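Protein Pcdhgc3 (Mus musculus, PDB 4ZI8) probably mediates calcium-dependent homophilic cell adhesion through its extracellular cadherin repeats and may help establish specific connections between neurons. Local coordinates at residues B[175-178]-B[179-183]. Residues are numbered along the deposited sequence; the frame is centred on the assembly and turned at random.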
loop_
_atom_site.group_PDB
_atom_site.type_symbol
_atom_site.label_atom_id
_atom_site.label_comp_id
_atom_site.label_asym_id
_atom_site.label_seq_id
_atom_site.Cartn_x
_atom_site.Cartn_y
_atom_site.Cartn_z
ATOM N N GLN B 175 -3.848 2.391 -20.474
ATOM C CA GLN B 175 -3.720 0.999 -20.875
ATOM C C GLN B 175 -4.941 0.601 -21.684
ATOM O O GLN B 175 -6.037 1.111 -21.462
ATOM C CB GLN B 175 -3.567 0.088 -19.654
ATOM C CG GLN B 175 -2.448 0.492 -18.696
ATOM C CD GLN B 175 -1.073 0.274 -19.295
ATOM O OE1 GLN B 175 -0.939 -0.298 -20.382
ATOM N NE2 GLN B 175 -0.044 0.728 -18.589
ATOM N N THR B 176 -4.753 -0.271 -22.660
ATOM C CA THR B 176 -5.900 -0.757 -23.396
ATOM C C THR B 176 -6.082 -2.229 -23.051
ATOM O O THR B 176 -5.148 -3.022 -23.185
ATOM C CB THR B 176 -5.749 -0.545 -24.913
ATOM O OG1 THR B 176 -5.672 0.860 -25.187
ATOM C CG2 THR B 176 -6.970 -1.075 -25.639
ATOM N N ARG B 177 -7.269 -2.579 -22.554
ATOM C CA ARG B 177 -7.567 -3.965 -22.205
ATOM C C ARG B 177 -7.803 -4.789 -23.461
ATOM O O ARG B 177 -7.925 -4.233 -24.553
ATOM C CB ARG B 177 -8.782 -4.040 -21.286
ATOM C CG ARG B 177 -8.622 -3.291 -19.970
ATOM C CD ARG B 177 -9.880 -3.415 -19.137
ATOM N NE ARG B 177 -9.827 -2.681 -17.882
ATOM C CZ ARG B 177 -10.488 -1.553 -17.647
ATOM N NH1 ARG B 177 -11.266 -1.008 -18.579
ATOM N NH2 ARG B 177 -10.372 -0.966 -16.465
ATOM N N GLU B 178 -7.883 -6.109 -23.311
ATOM C CA GLU B 178 -8.065 -6.993 -24.471
ATOM C C GLU B 178 -9.354 -6.679 -25.245
ATOM O O GLU B 178 -9.436 -6.920 -26.453
ATOM C CB GLU B 178 -8.054 -8.468 -24.041
ATOM C CG GLU B 178 -8.015 -9.455 -25.228
ATOM C CD GLU B 178 -8.302 -10.908 -24.838
ATOM O OE1 GLU B 178 -7.956 -11.315 -23.707
ATOM O OE2 GLU B 178 -8.877 -11.647 -25.670
ATOM N N ASP B 179 -10.350 -6.113 -24.572
ATOM C CA ASP B 179 -11.607 -5.814 -25.245
ATOM C C ASP B 179 -11.641 -4.404 -25.821
ATOM O O ASP B 179 -12.657 -3.967 -26.340
ATOM C CB ASP B 179 -12.792 -6.013 -24.297
ATOM C CG ASP B 179 -12.732 -5.114 -23.058
ATOM O OD1 ASP B 179 -11.893 -4.188 -22.987
ATOM O OD2 ASP B 179 -13.556 -5.339 -22.147
ATOM N N GLY B 180 -10.531 -3.687 -25.698
ATOM C CA GLY B 180 -10.431 -2.362 -26.279
ATOM C C GLY B 180 -10.884 -1.252 -25.360
ATOM O O GLY B 180 -10.893 -0.093 -25.753
ATOM N N THR B 181 -11.280 -1.579 -24.136
ATOM C CA THR B 181 -11.632 -0.507 -23.230
ATOM C C THR B 181 -10.351 0.040 -22.651
ATOM O O THR B 181 -9.323 -0.631 -22.656
ATOM C CB THR B 181 -12.554 -0.956 -22.107
ATOM O OG1 THR B 181 -11.906 -1.970 -21.343
ATOM C CG2 THR B 181 -13.871 -1.508 -22.688
ATOM N N LYS B 182 -10.409 1.258 -22.153
ATOM C CA LYS B 182 -9.207 1.887 -21.690
ATOM C C LYS B 182 -9.398 2.389 -20.294
ATOM O O LYS B 182 -10.474 2.921 -19.947
ATOM C CB LYS B 182 -8.814 3.039 -22.602
ATOM C CG LYS B 182 -8.536 2.640 -24.042
ATOM C CD LYS B 182 -8.376 3.867 -24.909
ATOM C CE LYS B 182 -8.262 3.501 -26.376
ATOM N NZ LYS B 182 -6.902 2.963 -26.651
ATOM N N TYR B 183 -8.332 2.243 -19.509
ATOM C CA TYR B 183 -8.223 2.903 -18.220
ATOM C C TYR B 183 -6.885 3.591 -18.075
ATOM O O TYR B 183 -5.910 3.272 -18.772
ATOM C CB TYR B 183 -8.389 1.913 -17.083
ATOM C CG TYR B 183 -7.290 0.881 -16.992
ATOM C CD1 TYR B 183 -7.310 -0.266 -17.788
ATOM C CD2 TYR B 183 -6.244 1.033 -16.083
ATOM C CE1 TYR B 183 -6.315 -1.217 -17.687
ATOM C CE2 TYR B 183 -5.244 0.089 -15.980
ATOM C CZ TYR B 183 -5.283 -1.034 -16.782
ATOM O OH TYR B 183 -4.280 -1.977 -16.667
#
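One face of the R177 guanidinium is covered near its rim by CD1 of Y183, the planes 25° apart, and CG of R177 lies in the tyrosine plane at the ring edge. CB of Q175 sits over one face of the Y183 ring, 3.9 Å from the centroid, a CH-pi contact. At the guanidinium edge, NH1 of R177 gives an almost in-plane hydrogen bond to OG1 of T181 (3.0 Å). T181 OG1 in turn donates to the syn lone pair of D179 OD1 (2.8 Å), while T181 N reaches OD1 from above the carboxylate plane, closing an Asx turn. With CG of R177 anti to its carbonyl carbon (chi1 -60°), the extended arginine runs back past T181 to the tyrosine. NH2 of R177 bonds S148 OG of its own chain and N320 OD1 of the second subunit, and D179 OD2 bonds H325 there. Cut back to an alanine, R177 would probably leave T181 OG1, S148 and N320 of the second subunit without this donor and uncover CD1 of Y183. T176 and K182 lie side by side, and NZ of K182 donates to T176 OG1 (2.8 Å). G180 N bonds R177 O, closing a type I turn, and R177 N bonds T181 O; G180 and T181 thus oppose R177 as a G1 beta bulge, making strands 170-176 and 182-188 a 3:5 hairpin of the second cadherin repeat, at the subunit interface.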